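Local structure of hydrolase (Rhizobium meliloti, 5HOE) at residues L96-T110 and Y143-L156. The protein is a carbohydrate acetylesterase of the SGNH (GDSL-like) hydrolase family that assembles as an octamer. Numbering follows the deposited sequence.
With PO4 (phosphate ion), chain E.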
loop_
_atom_site.group_PDB
_atom_site.type_symbol
_atom_site.label_atom_id
_atom_site.label_comp_id
_atom_site.label_asym_id
_atom_site.label_seq_id
_atom_site.Cartn_x
_atom_site.Cartn_y
_atom_site.Cartn_z
ATOM N N LEU A 96 -5.896 -29.654 -6.944
ATOM C CA LEU A 96 -6.646 -30.172 -8.091
ATOM C C LEU A 96 -5.987 -31.470 -8.552
ATOM O O LEU A 96 -4.777 -31.633 -8.425
ATOM C CB LEU A 96 -6.702 -29.153 -9.223
ATOM C CG LEU A 96 -7.573 -27.906 -9.023
ATOM C CD1 LEU A 96 -7.601 -27.074 -10.294
ATOM C CD2 LEU A 96 -9.002 -28.243 -8.613
ATOM N N PRO A 97 -6.779 -32.418 -9.074
ATOM C CA PRO A 97 -8.228 -32.365 -9.291
ATOM C C PRO A 97 -9.025 -32.574 -8.003
ATOM O O PRO A 97 -8.639 -33.412 -7.176
ATOM C CB PRO A 97 -8.451 -33.535 -10.258
ATOM C CG PRO A 97 -7.438 -34.530 -9.848
ATOM C CD PRO A 97 -6.210 -33.685 -9.572
ATOM N N LEU A 98 -10.109 -31.815 -7.831
ATOM C CA LEU A 98 -10.963 -31.902 -6.653
ATOM C C LEU A 98 -12.399 -32.109 -7.096
ATOM O O LEU A 98 -12.881 -31.408 -7.990
ATOM C CB LEU A 98 -10.884 -30.623 -5.806
ATOM C CG LEU A 98 -9.577 -30.346 -5.055
ATOM C CD1 LEU A 98 -9.674 -28.982 -4.428
ATOM C CD2 LEU A 98 -9.313 -31.414 -3.989
ATOM N N ASP A 99 -13.083 -33.055 -6.454
ATOM C CA ASP A 99 -14.505 -33.267 -6.686
ATOM C C ASP A 99 -15.388 -32.413 -5.785
ATOM O O ASP A 99 -16.492 -32.041 -6.194
ATOM C CB ASP A 99 -14.855 -34.749 -6.492
ATOM C CG ASP A 99 -14.123 -35.647 -7.464
ATOM O OD1 ASP A 99 -12.974 -36.016 -7.169
ATOM O OD2 ASP A 99 -14.699 -35.990 -8.514
ATOM N N LEU A 100 -14.920 -32.075 -4.582
ATOM C CA LEU A 100 -15.741 -31.400 -3.585
ATOM C C LEU A 100 -14.833 -30.631 -2.628
ATOM O O LEU A 100 -13.784 -31.140 -2.212
ATOM C CB LEU A 100 -16.551 -32.425 -2.785
ATOM C CG LEU A 100 -17.420 -31.850 -1.660
ATOM C CD1 LEU A 100 -18.527 -30.927 -2.199
ATOM C CD2 LEU A 100 -18.035 -32.978 -0.833
ATOM N N VAL A 101 -15.259 -29.422 -2.262
ATOM C CA VAL A 101 -14.640 -28.641 -1.203
ATOM C C VAL A 101 -15.687 -28.468 -0.119
ATOM O O VAL A 101 -16.793 -27.998 -0.400
ATOM C CB VAL A 101 -14.148 -27.278 -1.710
ATOM C CG1 VAL A 101 -13.512 -26.489 -0.594
ATOM C CG2 VAL A 101 -13.149 -27.464 -2.840
ATOM N N ILE A 102 -15.356 -28.907 1.100
ATOM C CA ILE A 102 -16.197 -28.724 2.280
ATOM C C ILE A 102 -15.621 -27.560 3.072
ATOM O O ILE A 102 -14.430 -27.569 3.408
ATOM C CB ILE A 102 -16.232 -29.997 3.149
ATOM C CG1 ILE A 102 -16.659 -31.202 2.303
ATOM C CG2 ILE A 102 -17.188 -29.808 4.333
ATOM C CD1 ILE A 102 -16.600 -32.533 3.016
ATOM N N ILE A 103 -16.450 -26.557 3.366
ATOM C CA ILE A 103 -16.018 -25.346 4.055
ATOM C C ILE A 103 -16.806 -25.222 5.344
ATOM O O ILE A 103 -18.026 -25.025 5.308
ATOM C CB ILE A 103 -16.237 -24.084 3.207
ATOM C CG1 ILE A 103 -15.677 -24.268 1.790
ATOM C CG2 ILE A 103 -15.567 -22.911 3.896
ATOM C CD1 ILE A 103 -15.917 -23.078 0.864
ATOM N N MET A 104 -16.115 -25.307 6.485
ATOM C CA MET A 104 -16.742 -25.080 7.785
ATOM C C MET A 104 -15.966 -23.949 8.466
ATOM O O MET A 104 -14.913 -24.181 9.068
ATOM C CB MET A 104 -16.799 -26.337 8.659
ATOM C CG MET A 104 -17.628 -26.081 9.941
ATOM S SD MET A 104 -18.101 -27.520 10.945
ATOM C CE MET A 104 -16.465 -28.141 11.171
ATOM N N LEU A 105 -16.478 -22.724 8.346
ATOM C CA LEU A 105 -15.845 -21.538 8.917
ATOM C C LEU A 105 -16.944 -20.579 9.337
ATOM O O LEU A 105 -18.089 -20.686 8.887
ATOM C CB LEU A 105 -14.960 -20.843 7.871
ATOM C CG LEU A 105 -13.643 -21.508 7.521
ATOM C CD1 LEU A 105 -12.951 -20.867 6.305
ATOM C CD2 LEU A 105 -12.750 -21.516 8.739
ATOM N N GLY A 106 -16.560 -19.586 10.143
ATOM C CA GLY A 106 -17.446 -18.517 10.540
ATOM C C GLY A 106 -17.421 -18.253 12.034
ATOM O O GLY A 106 -17.670 -17.125 12.489
ATOM N N THR A 107 -17.115 -19.290 12.812
ATOM C CA THR A 107 -17.074 -19.115 14.259
ATOM C C THR A 107 -16.106 -18.004 14.655
ATOM O O THR A 107 -16.420 -17.170 15.514
ATOM C CB THR A 107 -16.687 -20.419 14.941
ATOM O OG1 THR A 107 -17.621 -21.444 14.590
ATOM C CG2 THR A 107 -16.657 -20.235 16.462
ATOM N N ASN A 108 -14.935 -17.944 14.013
ATOM C CA ASN A 108 -13.956 -16.953 14.454
ATOM C C ASN A 108 -14.324 -15.549 14.017
ATOM O O ASN A 108 -13.928 -14.584 14.683
ATOM C CB ASN A 108 -12.552 -17.362 14.033
ATOM C CG ASN A 108 -12.107 -18.582 14.765
ATOM O OD1 ASN A 108 -12.271 -18.658 15.995
ATOM N ND2 ASN A 108 -11.576 -19.559 14.048
ATOM N N ASP A 109 -15.120 -15.411 12.960
ATOM C CA ASP A 109 -15.596 -14.093 12.584
ATOM C C ASP A 109 -16.498 -13.462 13.651
ATOM O O ASP A 109 -16.726 -12.239 13.605
ATOM C CB ASP A 109 -16.433 -14.188 11.314
ATOM C CG ASP A 109 -15.676 -14.707 10.091
ATOM O OD1 ASP A 109 -14.943 -15.732 10.158
ATOM O OD2 ASP A 109 -15.914 -14.116 9.018
ATOM N N THR A 110 -17.047 -14.259 14.576
ATOM C CA THR A 110 -17.913 -13.748 15.636
ATOM C C THR A 110 -17.143 -13.171 16.818
ATOM O O THR A 110 -17.782 -12.684 17.759
ATOM C CB THR A 110 -18.876 -14.829 16.162
ATOM O OG1 THR A 110 -18.190 -15.755 17.031
ATOM C CG2 THR A 110 -19.596 -15.578 15.009
ATOM N N TYR A 143 -8.905 -29.395 -15.481
ATOM C CA TYR A 143 -9.830 -29.944 -14.506
ATOM C C TYR A 143 -10.984 -28.971 -14.234
ATOM O O TYR A 143 -10.796 -27.752 -14.249
ATOM C CB TYR A 143 -9.084 -30.229 -13.210
ATOM C CG TYR A 143 -8.116 -31.396 -13.295
ATOM C CD1 TYR A 143 -8.526 -32.636 -13.783
ATOM C CD2 TYR A 143 -6.795 -31.254 -12.887
ATOM C CE1 TYR A 143 -7.653 -33.707 -13.841
ATOM C CE2 TYR A 143 -5.906 -32.318 -12.952
ATOM C CZ TYR A 143 -6.336 -33.540 -13.433
ATOM O OH TYR A 143 -5.461 -34.601 -13.474
ATOM N N PRO A 144 -12.182 -29.487 -13.970
ATOM C CA PRO A 144 -13.339 -28.619 -13.722
ATOM C C PRO A 144 -13.371 -28.090 -12.294
ATOM O O PRO A 144 -12.663 -28.553 -11.401
ATOM C CB PRO A 144 -14.529 -29.560 -13.943
ATOM C CG PRO A 144 -14.006 -30.889 -13.534
ATOM C CD PRO A 144 -12.573 -30.905 -14.030
ATOM N N ALA A 145 -14.244 -27.114 -12.092
ATOM C CA ALA A 145 -14.482 -26.626 -10.746
ATOM C C ALA A 145 -15.117 -27.718 -9.880
ATOM O O ALA A 145 -15.998 -28.464 -10.346
ATOM C CB ALA A 145 -15.390 -25.398 -10.760
ATOM N N PRO A 146 -14.701 -27.828 -8.618
ATOM C CA PRO A 146 -15.344 -28.754 -7.681
ATOM C C PRO A 146 -16.742 -28.293 -7.316
ATOM O O PRO A 146 -17.097 -27.124 -7.468
ATOM C CB PRO A 146 -14.452 -28.662 -6.431
ATOM C CG PRO A 146 -13.281 -27.850 -6.792
ATOM C CD PRO A 146 -13.635 -27.045 -7.972
ATOM N N LYS A 147 -17.522 -29.230 -6.777
ATOM C CA LYS A 147 -18.724 -28.872 -6.040
ATOM C C LYS A 147 -18.338 -28.301 -4.670
ATOM O O LYS A 147 -17.186 -28.412 -4.215
ATOM C CB LYS A 147 -19.627 -30.099 -5.876
ATOM C CG LYS A 147 -20.199 -30.614 -7.199
ATOM C CD LYS A 147 -21.019 -31.873 -7.010
ATOM C CE LYS A 147 -21.850 -32.189 -8.263
ATOM N NZ LYS A 147 -20.998 -32.262 -9.479
ATOM N N VAL A 148 -19.318 -27.688 -3.998
ATOM C CA VAL A 148 -19.098 -27.016 -2.720
ATOM C C VAL A 148 -20.138 -27.506 -1.719
ATOM O O VAL A 148 -21.339 -27.536 -2.021
ATOM C CB VAL A 148 -19.176 -25.478 -2.840
ATOM C CG1 VAL A 148 -18.958 -24.820 -1.478
ATOM C CG2 VAL A 148 -18.139 -24.973 -3.818
ATOM N N LEU A 149 -19.684 -27.863 -0.516
ATOM C CA LEU A 149 -20.579 -28.111 0.608
ATOM C C LEU A 149 -20.275 -27.065 1.675
ATOM O O LEU A 149 -19.199 -27.087 2.279
ATOM C CB LEU A 149 -20.408 -29.524 1.145
ATOM C CG LEU A 149 -21.206 -29.857 2.409
ATOM C CD1 LEU A 149 -22.724 -29.718 2.203
ATOM C CD2 LEU A 149 -20.844 -31.253 2.897
ATOM N N VAL A 150 -21.222 -26.148 1.889
ATOM C CA VAL A 150 -21.135 -25.154 2.956
ATOM C C VAL A 150 -21.629 -25.805 4.243
ATOM O O VAL A 150 -22.731 -26.363 4.279
ATOM C CB VAL A 150 -21.992 -23.922 2.611
ATOM C CG1 VAL A 150 -22.048 -22.945 3.780
ATOM C CG2 VAL A 150 -21.452 -23.231 1.353
ATOM N N VAL A 151 -20.842 -25.724 5.309
ATOM C CA VAL A 151 -21.219 -26.279 6.608
ATOM C C VAL A 151 -21.318 -25.143 7.602
ATOM O O VAL A 151 -20.320 -24.464 7.884
ATOM C CB VAL A 151 -20.212 -27.334 7.097
ATOM C CG1 VAL A 151 -20.622 -27.928 8.449
ATOM C CG2 VAL A 151 -20.083 -28.435 6.053
ATOM N N ALA A 152 -22.508 -24.947 8.153
ATOM C CA ALA A 152 -22.630 -24.003 9.246
ATOM C C ALA A 152 -22.114 -24.666 10.517
ATOM O O ALA A 152 -22.529 -25.792 10.840
ATOM C CB ALA A 152 -24.085 -23.563 9.447
ATOM N N PRO A 153 -21.193 -24.036 11.241
ATOM C CA PRO A 153 -20.684 -24.634 12.476
ATOM C C PRO A 153 -21.759 -24.642 13.549
ATOM O O PRO A 153 -22.738 -23.883 13.469
ATOM C CB PRO A 153 -19.523 -23.700 12.854
ATOM C CG PRO A 153 -19.948 -22.371 12.287
ATOM C CD PRO A 153 -20.634 -22.695 10.993
ATOM N N PRO A 154 -21.628 -25.494 14.567
ATOM C CA PRO A 154 -22.604 -25.468 15.657
ATOM C C PRO A 154 -22.473 -24.184 16.442
ATOM O O PRO A 154 -21.380 -23.589 16.519
ATOM C CB PRO A 154 -22.216 -26.693 16.507
ATOM C CG PRO A 154 -20.764 -26.864 16.285
ATOM C CD PRO A 154 -20.503 -26.408 14.843
ATOM N N PRO A 155 -23.558 -23.697 17.047
ATOM C CA PRO A 155 -23.473 -22.471 17.841
ATOM C C PRO A 155 -22.500 -22.603 19.004
ATOM O O PRO A 155 -22.286 -23.689 19.544
ATOM C CB PRO A 155 -24.909 -22.284 18.367
ATOM C CG PRO A 155 -25.778 -23.049 17.461
ATOM C CD PRO A 155 -24.941 -24.208 16.965
ATOM N N LEU A 156 -21.950 -21.461 19.413
ATOM C CA LEU A 156 -21.104 -21.392 20.596
ATOM C C LEU A 156 -21.899 -21.750 21.858
ATOM O O LEU A 156 -23.137 -21.732 21.879
ATOM C CB LEU A 156 -20.539 -19.983 20.739
ATOM C CG LEU A 156 -19.561 -19.545 19.654
ATOM C CD1 LEU A 156 -19.307 -18.061 19.726
ATOM C CD2 LEU A 156 -18.238 -20.285 19.798
HETATM P P PO4 E . -10.692 -21.525 17.052
HETATM O O1 PO4 E . -10.558 -21.752 15.574
HETATM O O2 PO4 E . -12.148 -21.565 17.432
HETATM O O3 PO4 E . -9.868 -22.406 17.959
HETATM O O4 PO4 E . -10.090 -20.214 17.442
HETATM O O HOH W 1 -11.308 -30.902 -10.418
HETATM O O HOH W 2 -20.151 -21.015 15.596
#
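Ile102 and Val151 meet diagonally in the parallel sheet of an SGNH-hydrolase alpha/beta fold, where strands 100-104 and 147-152, joined by a crossover through helix 118-133, illustrate how neighbouring parallel strands fit their side chains together on one face. Five backbone hydrogen bonds zip them together, from Lys147 N on Asp99 O to Val151 N on Ile103 O. On the Leu100 face, Val151 is the bump, wedged between two neighbours: CG2 against Ile102 CG2 and CG1 against Met104 SD, both at 3.6 Å. Leu100, with CG anti to its own N (chi1 178°), reaches CD1 over its partner Lys147, 3.5 Å from Lys147 O, toward Leu149. Helix 212-229 packs over Leu100 and Ile102; helix 118-133 covers Ile103 and Val148 on the reverse face. Before the strands, Pro146 fills the hollow beside Leu98 and Val101, its CG 3.8 Å from Leu98 CB. Pro97, behind a cis peptide, sets CB 3.5 Å from the Tyr143 ring centroid; Tyr143 OH is hydrogen-bonded to Arg41 N of a second subunit. Past the strands' C-terminal ends, Asn108 ND2 donates to a phosphate, probably from the crystallisation liquor, also hydrogen-bonded to Ser25 N and His209 NE2, consistent with an active-site position. Nearby, Thr107 OG1 sits 3.4 Å from Pro153 CG, and a water links this hydroxyl to Pro154 O.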